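PDB 2IVF: ethylbenzene dehydrogenase beta-subunit from Aromatoleum aromaticum, which is an iron-sulfur subunit of the dicluster ferredoxin kind that holds three SF4 clusters and one F3S cluster and probably passes electrons between its partner subunits. Local coordinates for residues L258-E263 against I270-P275; W254-P259 against K307-V312; T165-K170 against Q181-G186. All coordinates share one frame; numbering follows the deposited sequence.

In the fold
Contact 3 comes first along the chain, and contacts 2 and 1 follow from one shared stretch, residues 254-263. Contacts 1 and 2 are neighbours, with centres about 9 Å apart and Leu258 and Pro259 in common. Contact 1 pairs strand 258-259, an outermost strand of the mixed sheet within this chain, with its neighbour 270-273. Contact 2 sets helix 306-321 against the segment that leads into strand 258-259. Contact 3 lies well away, its centre about 28 Å from that of contact 1 and 37 Å from that of contact 2. Contacts 1 and 2 thus pack a sheet edge and a helix, with an SF4 cluster near contact 1, while contact 3 lies at F3S and the heme.

Contact 1 (L258-E263 against I270-P275); sequences LPLHAE and IYYVPP
Leu258 and Tyr272 form an antiparallel hydrogen-bonded pair that joins strands 258-259 and 270-273 of a beta hairpin. Leu258 N donates to Tyr272 O at 2.7 Å, almost straight at 172°. Tyr272 N returns a bond to Leu258 O, also at 2.7 Å. Leu258 O has a further contact, since the CA-H of Tyr271 approaches it with a CA to O distance of 3.4 Å. Past Pro259 the two chains part, and a water fills in for a direct bond. It accepts from Leu260 N at 2.9 Å and donates to Ile270 O at 2.7 Å.

The side chains of Leu258 and Tyr272 lie on one face of the sheet. CG of Tyr272 sits beside its backbone N, chi1 -69°, and this brings the ring alongside the partner strand. Leu258 O lies in the ring plane at its edge, 3.6 Å from Tyr272 CD1. The bridging water meets the same ring in its plane. Leu260 adds CB at an oblique angle, 3.7 Å from Tyr272 CE1. The Pro259 ring meets Tyr271 at a slant, with Pro259 CD 4.0 Å from Tyr271 CD2. Tyr272 OH is hydrogen-bonded to the backbone O of Ala148, a residue of an SF4 pocket, so the buried hydroxyl is satisfied.

The hairpin continues into a larger sheet, because Tyr271 and Val273 share backbone hydrogen bonds with strand 19-24 on the far side of strand 270-273. The side chain of Tyr272 packs on Leu147 and Arg149 of strand 141-149 and meets the ring of Phe302. Helix 306-321 covers Leu258 through Val306 and Val309, and Pro274 through Val309.

Contact 2 (W254-P259 against K307-V312); sequences WKVALP and KRVLAV
Val256, Val309 and Val312 make the apolar centre where helix 306-321 packs on the loop between helix 246-253 and strand 258-259 of this iron-sulfur subunit. Val309 points at this loop. Its CG1 stands anti to the backbone N, chi1 172°, and rests 3.9 Å from Val256 CB, while CG2 extends to Leu258 CD1 at 4.0 Å. One turn further along the helix, Val312 brings its CG1 to Val256 CG1, 3.8 Å away. The same methyl also meets the edge of the Trp254 indole, near the ring plane, with Val312 CG1 3.9 Å from Trp254 CE3. The polar N-H of that indole, NE1, is held by Glu327. Leu328 of helix 327-333 packs against Trp254, Val256 and Val312.

At the polar edge Arg308 reaches across to the backbone. Its chain bends at chi3, 59°, and this turns the guanidinium edge toward Lys255 O. Arg308 NH2 also forms a salt bridge with Glu305. A weak bond runs from Arg308 NH1 to Lys255 O. The stronger one, Arg308 NH2 to Lys255 O at 2.9 Å, lies in the carbonyl plane with an angle of 154° at the hydrogen.

Contact 3 (T165-K170 against Q181-G186); sequences TGAIYK and QERCKG. With F3S (Fe3-s4 cluster), chain R; HEM (protoporphyrin IX containing Fe), chain X.
Thr165 and Lys185 lie side by side at a cofactor junction of the 4Fe-4S dicluster (bacterial-type) ferredoxin domain, with Thr165 CG2 3.6 Å from Lys185 CD. The lysine chain runs extended beyond CG, which carries NZ past the threonine to the heme propionates. NZ of Lys185 donates to HEM O2D at 2.8 Å and to HEM O1A at 3.1 Å, gripping both carboxylates. A positive ammonium here would probably offset their charge. Lys185 NZ is also hydrogen-bonded to the backbone of another protein chain.

Arg183 lies across the Gly166-Ala167 turn. Its CB packs on Ala167 CB at 4.1 Å. Beyond this the chain bends at chi3, 43°, and the guanidinium presents its edge to Ala167 CA, 3.5 Å from Arg183 NE. The charge is paired with Asp180. The Tyr169 ring comes near Arg183 NH2, and its OH is hydrogen-bonded to Glu65 of the alpha-subunit.

Ala167 CB also touches Cys184 CB at 4.3 Å. SG of Cys184 stands anti to its backbone N, chi1 -178°. It binds the iron FE1 of F3S at 2.3 Å and accepts a hydrogen bond from Gly186 N at 3.4 Å.

Contact 1 (L258-E263 against I270-P275)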
# COMPACT_ATOMS: atom_id res chain seq x y z
N LEU B 258 15.38 -22.56 5.48
CA LEU B 258 16.14 -22.64 6.71
C LEU B 258 15.44 -22.01 7.90
O LEU B 258 14.76 -21.02 7.79
CB LEU B 258 17.49 -21.93 6.53
CG LEU B 258 18.34 -22.40 5.36
CD1 LEU B 258 19.53 -21.47 5.18
CD2 LEU B 258 18.76 -23.89 5.48
N PRO B 259 15.69 -22.58 9.09
CA PRO B 259 15.08 -22.08 10.29
C PRO B 259 15.62 -20.76 10.74
O PRO B 259 16.81 -20.45 10.55
CB PRO B 259 15.43 -23.15 11.34
CG PRO B 259 16.66 -23.74 10.89
CD PRO B 259 16.55 -23.74 9.36
N LEU B 260 14.75 -19.98 11.34
CA LEU B 260 15.19 -18.71 11.90
C LEU B 260 15.77 -18.93 13.32
O LEU B 260 15.11 -19.47 14.23
CB LEU B 260 14.04 -17.67 11.87
CG LEU B 260 14.27 -16.32 12.58
CD1 LEU B 260 15.30 -15.49 11.86
CD2 LEU B 260 12.91 -15.54 12.72
N HIS B 261 17.03 -18.57 13.50
CA HIS B 261 17.65 -18.61 14.81
C HIS B 261 17.53 -20.01 15.48
O HIS B 261 17.14 -20.12 16.63
CB HIS B 261 17.06 -17.54 15.74
CG HIS B 261 17.54 -16.13 15.46
ND1 HIS B 261 18.88 -15.79 15.45
CD2 HIS B 261 16.86 -14.99 15.26
CE1 HIS B 261 18.99 -14.48 15.24
NE2 HIS B 261 17.77 -13.99 15.11
N ALA B 262 17.89 -21.06 14.75
CA ALA B 262 17.89 -22.42 15.28
C ALA B 262 18.78 -22.53 16.53
O ALA B 262 18.60 -23.46 17.35
CB ALA B 262 18.36 -23.39 14.23
N GLU B 263 19.76 -21.62 16.66
CA GLU B 263 20.65 -21.62 17.83
C GLU B 263 19.93 -21.29 19.13
O GLU B 263 20.48 -21.52 20.20
CB GLU B 263 21.88 -20.71 17.68
CG GLU B 263 21.62 -19.23 17.77
CD GLU B 263 21.03 -18.64 16.50
OE1 GLU B 263 20.71 -19.37 15.53
OE2 GLU B 263 20.91 -17.40 16.46
N ILE B 270 9.02 -22.91 11.19
CA ILE B 270 8.94 -22.09 10.01
C ILE B 270 10.33 -22.06 9.34
O ILE B 270 11.35 -21.98 10.03
CB ILE B 270 8.48 -20.70 10.35
CG1 ILE B 270 7.03 -20.82 10.94
CG2 ILE B 270 8.50 -19.80 9.09
CD1 ILE B 270 6.49 -19.46 11.44
N TYR B 271 10.35 -22.11 8.01
CA TYR B 271 11.60 -22.20 7.27
C TYR B 271 11.60 -21.16 6.18
O TYR B 271 10.61 -20.95 5.51
CB TYR B 271 11.81 -23.60 6.72
CG TYR B 271 11.76 -24.66 7.79
CD1 TYR B 271 10.55 -25.15 8.26
CD2 TYR B 271 12.94 -25.18 8.33
CE1 TYR B 271 10.51 -26.12 9.27
CE2 TYR B 271 12.91 -26.12 9.33
CZ TYR B 271 11.71 -26.60 9.78
OH TYR B 271 11.79 -27.54 10.76
N TYR B 272 12.75 -20.54 6.00
CA TYR B 272 12.89 -19.38 5.16
C TYR B 272 13.87 -19.67 4.02
O TYR B 272 14.92 -20.24 4.23
CB TYR B 272 13.45 -18.22 5.97
CG TYR B 272 12.48 -17.70 6.99
CD1 TYR B 272 12.41 -18.28 8.26
CD2 TYR B 272 11.68 -16.60 6.71
CE1 TYR B 272 11.54 -17.79 9.20
CE2 TYR B 272 10.78 -16.13 7.62
CZ TYR B 272 10.71 -16.71 8.86
OH TYR B 272 9.85 -16.23 9.80
N VAL B 273 13.45 -19.35 2.80
CA VAL B 273 14.37 -19.32 1.63
C VAL B 273 15.08 -17.97 1.71
O VAL B 273 14.44 -16.89 1.62
CB VAL B 273 13.65 -19.46 0.28
CG1 VAL B 273 14.68 -19.57 -0.84
CG2 VAL B 273 12.71 -20.71 0.29
N PRO B 274 16.41 -18.00 1.88
CA PRO B 274 17.09 -16.74 2.10
C PRO B 274 17.15 -15.93 0.80
O PRO B 274 17.13 -16.50 -0.31
CB PRO B 274 18.49 -17.18 2.57
CG PRO B 274 18.72 -18.49 1.94
CD PRO B 274 17.35 -19.14 1.94
N PRO B 275 17.30 -14.61 0.95
CA PRO B 275 17.31 -13.72 -0.17
C PRO B 275 18.61 -13.73 -0.91
O PRO B 275 19.68 -13.63 -0.30
CB PRO B 275 17.06 -12.35 0.46
CG PRO B 275 17.67 -12.41 1.78
CD PRO B 275 17.51 -13.88 2.22
O HOH W 1 11.99 -20.25 12.01

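Contact 2 (W254-P259 against K307-V312)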
# COMPACT_ATOMS: atom_id res chain seq x y z
N TRP B 254 15.36 -30.42 -1.08
CA TRP B 254 16.28 -29.41 -1.59
C TRP B 254 17.04 -28.72 -0.47
O TRP B 254 18.12 -28.17 -0.70
CB TRP B 254 15.51 -28.36 -2.40
CG TRP B 254 15.16 -28.89 -3.72
CD1 TRP B 254 14.01 -29.52 -4.06
CD2 TRP B 254 15.98 -28.89 -4.90
NE1 TRP B 254 14.06 -29.92 -5.37
CE2 TRP B 254 15.27 -29.54 -5.90
CE3 TRP B 254 17.27 -28.40 -5.19
CZ2 TRP B 254 15.78 -29.71 -7.22
CZ3 TRP B 254 17.76 -28.54 -6.49
CH2 TRP B 254 17.04 -29.21 -7.48
N LYS B 255 16.43 -28.69 0.71
CA LYS B 255 16.98 -28.06 1.91
C LYS B 255 17.37 -26.61 1.66
O LYS B 255 18.45 -26.18 2.03
CB LYS B 255 18.19 -28.84 2.44
CG LYS B 255 17.96 -30.35 2.49
CD LYS B 255 19.07 -31.13 3.18
CE LYS B 255 18.74 -32.65 3.21
NZ LYS B 255 18.77 -33.45 1.87
N VAL B 256 16.46 -25.85 1.07
CA VAL B 256 16.72 -24.43 0.75
C VAL B 256 15.95 -23.50 1.67
O VAL B 256 16.09 -22.29 1.59
CB VAL B 256 16.36 -24.09 -0.73
CG1 VAL B 256 17.38 -24.75 -1.66
CG2 VAL B 256 14.93 -24.51 -1.05
N ALA B 257 15.12 -24.09 2.53
CA ALA B 257 14.29 -23.34 3.44
C ALA B 257 14.88 -23.61 4.85
O ALA B 257 14.95 -24.77 5.29
CB ALA B 257 12.83 -23.76 3.31
N LEU B 258 15.38 -22.56 5.48
CA LEU B 258 16.14 -22.64 6.71
C LEU B 258 15.44 -22.01 7.90
O LEU B 258 14.76 -21.02 7.79
CB LEU B 258 17.49 -21.93 6.53
CG LEU B 258 18.34 -22.40 5.36
CD1 LEU B 258 19.53 -21.47 5.18
CD2 LEU B 258 18.76 -23.89 5.48
N PRO B 259 15.69 -22.58 9.09
CA PRO B 259 15.08 -22.08 10.29
C PRO B 259 15.62 -20.76 10.74
O PRO B 259 16.81 -20.45 10.55
CB PRO B 259 15.43 -23.15 11.34
CG PRO B 259 16.66 -23.74 10.89
CD PRO B 259 16.55 -23.74 9.36
N LYS B 307 25.21 -20.17 2.61
CA LYS B 307 26.07 -20.13 1.42
C LYS B 307 25.68 -21.21 0.41
O LYS B 307 25.62 -20.95 -0.81
CB LYS B 307 27.53 -20.34 1.84
CG LYS B 307 28.54 -20.20 0.71
CD LYS B 307 29.95 -20.12 1.29
CE LYS B 307 30.98 -19.65 0.30
NZ LYS B 307 32.40 -19.96 0.85
N ARG B 308 25.49 -22.44 0.89
CA ARG B 308 25.06 -23.56 0.05
C ARG B 308 23.72 -23.24 -0.61
O ARG B 308 23.55 -23.36 -1.82
CB ARG B 308 24.95 -24.88 0.89
CG ARG B 308 24.37 -26.10 0.07
CD ARG B 308 24.14 -27.39 0.87
NE ARG B 308 23.22 -27.11 1.94
CZ ARG B 308 21.89 -27.07 1.83
NH1 ARG B 308 21.26 -27.38 0.68
NH2 ARG B 308 21.18 -26.72 2.90
N VAL B 309 22.80 -22.76 0.20
CA VAL B 309 21.49 -22.47 -0.31
C VAL B 309 21.54 -21.43 -1.43
O VAL B 309 20.91 -21.60 -2.46
CB VAL B 309 20.57 -22.06 0.79
CG1 VAL B 309 19.23 -21.56 0.19
CG2 VAL B 309 20.43 -23.30 1.74
N LEU B 310 22.29 -20.36 -1.22
CA LEU B 310 22.36 -19.32 -2.23
C LEU B 310 22.94 -19.90 -3.50
O LEU B 310 22.50 -19.58 -4.63
CB LEU B 310 23.17 -18.11 -1.70
CG LEU B 310 22.53 -17.35 -0.53
CD1 LEU B 310 23.48 -16.25 -0.03
CD2 LEU B 310 21.15 -16.76 -0.88
N ALA B 311 23.93 -20.78 -3.35
CA ALA B 311 24.58 -21.38 -4.49
C ALA B 311 23.59 -22.28 -5.29
O ALA B 311 23.62 -22.29 -6.52
CB ALA B 311 25.81 -22.13 -4.06
N VAL B 312 22.75 -23.01 -4.56
CA VAL B 312 21.72 -23.89 -5.13
C VAL B 312 20.71 -23.01 -5.87
O VAL B 312 20.31 -23.32 -6.99
CB VAL B 312 21.05 -24.71 -4.02
CG1 VAL B 312 19.79 -25.50 -4.55
CG2 VAL B 312 22.05 -25.66 -3.39

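Contact 3 (T165-K170 against Q181-G186)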
# COMPACT_ATOMS: atom_id res chain seq x y z
N THR B 165 2.02 -23.48 35.29
CA THR B 165 0.65 -23.92 35.40
C THR B 165 0.34 -24.99 34.36
O THR B 165 -0.70 -25.59 34.43
CB THR B 165 -0.34 -22.71 35.25
OG1 THR B 165 -0.35 -22.24 33.91
CG2 THR B 165 0.09 -21.57 36.11
N GLY B 166 1.25 -25.22 33.40
CA GLY B 166 1.04 -26.16 32.29
C GLY B 166 -0.10 -25.79 31.35
O GLY B 166 -0.77 -26.67 30.81
N ALA B 167 -0.33 -24.49 31.17
CA ALA B 167 -1.39 -24.00 30.30
C ALA B 167 -1.01 -24.16 28.83
O ALA B 167 -1.88 -24.08 27.97
CB ALA B 167 -1.72 -22.54 30.57
N ILE B 168 0.27 -24.32 28.52
CA ILE B 168 0.70 -24.39 27.12
C ILE B 168 0.90 -25.85 26.74
O ILE B 168 1.51 -26.65 27.47
CB ILE B 168 1.99 -23.62 26.87
CG1 ILE B 168 1.75 -22.13 27.12
CG2 ILE B 168 2.58 -23.88 25.43
CD1 ILE B 168 2.98 -21.26 26.94
N TYR B 169 0.37 -26.21 25.57
CA TYR B 169 0.53 -27.56 25.08
C TYR B 169 0.77 -27.58 23.59
O TYR B 169 0.53 -26.59 22.89
CB TYR B 169 -0.67 -28.43 25.41
CG TYR B 169 -1.96 -27.97 24.79
CD1 TYR B 169 -2.70 -26.93 25.37
CD2 TYR B 169 -2.46 -28.56 23.63
CE1 TYR B 169 -3.88 -26.51 24.82
CE2 TYR B 169 -3.65 -28.15 23.08
CZ TYR B 169 -4.36 -27.13 23.67
OH TYR B 169 -5.55 -26.71 23.12
N LYS B 170 1.30 -28.71 23.13
CA LYS B 170 1.61 -28.88 21.72
C LYS B 170 0.74 -30.02 21.25
O LYS B 170 0.83 -31.12 21.80
CB LYS B 170 3.07 -29.26 21.54
CG LYS B 170 3.53 -29.29 20.09
CD LYS B 170 5.05 -29.47 20.02
CE LYS B 170 5.55 -29.69 18.56
NZ LYS B 170 5.33 -28.50 17.68
N GLN B 181 -6.61 -20.96 27.19
CA GLN B 181 -7.06 -19.68 27.69
C GLN B 181 -7.82 -19.79 29.00
O GLN B 181 -7.95 -18.82 29.71
CB GLN B 181 -7.91 -18.97 26.65
CG GLN B 181 -7.09 -18.63 25.44
CD GLN B 181 -5.95 -17.70 25.80
OE1 GLN B 181 -6.20 -16.55 26.21
NE2 GLN B 181 -4.69 -18.17 25.65
N GLU B 182 -8.33 -20.98 29.32
CA GLU B 182 -9.02 -21.19 30.60
C GLU B 182 -8.05 -21.41 31.77
O GLU B 182 -8.36 -21.04 32.89
CB GLU B 182 -9.93 -22.42 30.53
CG GLU B 182 -11.04 -22.28 29.51
CD GLU B 182 -12.03 -23.45 29.50
OE1 GLU B 182 -11.90 -24.40 30.33
OE2 GLU B 182 -12.97 -23.40 28.65
N ARG B 183 -6.93 -22.06 31.52
CA ARG B 183 -5.97 -22.39 32.57
C ARG B 183 -4.93 -21.27 32.74
O ARG B 183 -4.36 -21.10 33.81
CB ARG B 183 -5.30 -23.72 32.20
CG ARG B 183 -4.33 -24.34 33.19
CD ARG B 183 -4.11 -25.88 32.87
NE ARG B 183 -3.93 -26.14 31.42
CZ ARG B 183 -4.40 -27.21 30.74
NH1 ARG B 183 -5.12 -28.16 31.36
NH2 ARG B 183 -4.16 -27.33 29.43
N CYS B 184 -4.68 -20.50 31.67
CA CYS B 184 -3.68 -19.43 31.69
C CYS B 184 -4.00 -18.40 32.78
O CYS B 184 -5.14 -17.95 32.91
CB CYS B 184 -3.58 -18.71 30.34
SG CYS B 184 -2.30 -17.42 30.31
N LYS B 185 -2.98 -18.07 33.57
CA LYS B 185 -3.09 -17.13 34.68
C LYS B 185 -2.33 -15.84 34.36
O LYS B 185 -2.22 -14.99 35.23
CB LYS B 185 -2.49 -17.76 35.91
CG LYS B 185 -3.23 -19.01 36.36
CD LYS B 185 -2.56 -19.57 37.56
CE LYS B 185 -3.23 -20.82 38.07
NZ LYS B 185 -2.64 -21.16 39.38
N GLY B 186 -1.74 -15.73 33.18
CA GLY B 186 -1.00 -14.54 32.79
C GLY B 186 0.34 -14.38 33.53
O GLY B 186 0.83 -13.26 33.72
FE1 F3S R . -0.20 -18.15 30.90
FE3 F3S R . 1.65 -19.89 31.69
FE4 F3S R . 2.36 -18.00 30.10
S1 F3S R . 0.03 -18.96 32.93
S2 F3S R . 0.96 -16.29 30.50
S3 F3S R . 0.88 -19.59 29.69
S4 F3S R . 3.56 -18.74 31.81
CHA HEM X . 1.37 -20.24 42.89
CHB HEM X . 0.48 -19.27 47.54
CHC HEM X . 4.72 -21.18 48.93
CHD HEM X . 5.66 -21.98 44.25
C1A HEM X . 0.78 -19.83 44.05
C2A HEM X . -0.53 -19.25 44.14
C3A HEM X . -0.78 -18.99 45.43
C4A HEM X . 0.37 -19.39 46.18
CMA HEM X . -2.06 -18.36 46.03
CAA HEM X . -1.45 -19.01 42.92
CBA HEM X . -1.02 -17.77 42.18
CGA HEM X . -1.96 -17.59 41.02
O1A HEM X . -2.89 -18.41 40.83
O2A HEM X . -1.77 -16.60 40.28
C1B HEM X . 1.55 -19.65 48.32
C2B HEM X . 1.67 -19.43 49.74
C3B HEM X . 2.84 -19.96 50.13
C4B HEM X . 3.49 -20.53 48.97
CMB HEM X . 0.63 -18.68 50.59
CAB HEM X . 3.43 -19.95 51.54
CBB HEM X . 4.14 -20.97 52.01
C1C HEM X . 5.37 -21.51 47.77
C2C HEM X . 6.76 -21.88 47.65
C3C HEM X . 7.00 -22.08 46.34
C4C HEM X . 5.78 -21.83 45.61
CMC HEM X . 7.74 -22.03 48.84
CAC HEM X . 8.29 -22.52 45.62
CBC HEM X . 9.14 -23.37 46.20
C1D HEM X . 4.60 -21.63 43.47
C2D HEM X . 4.58 -21.84 42.05
C3D HEM X . 3.22 -21.29 41.62
C4D HEM X . 2.60 -20.80 42.83
CMD HEM X . 5.69 -22.50 41.18
CAD HEM X . 2.58 -21.22 40.23
CBD HEM X . 1.63 -22.40 40.08
CGD HEM X . 0.43 -22.06 39.27
O1D HEM X . -0.21 -23.01 38.76
O2D HEM X . 0.11 -20.85 39.14
NA HEM X . 1.31 -19.91 45.31
NB HEM X . 2.66 -20.33 47.89
NC HEM X . 4.79 -21.48 46.51
ND HEM X . 3.43 -21.02 43.90
FE HEM X . 3.03 -20.71 45.91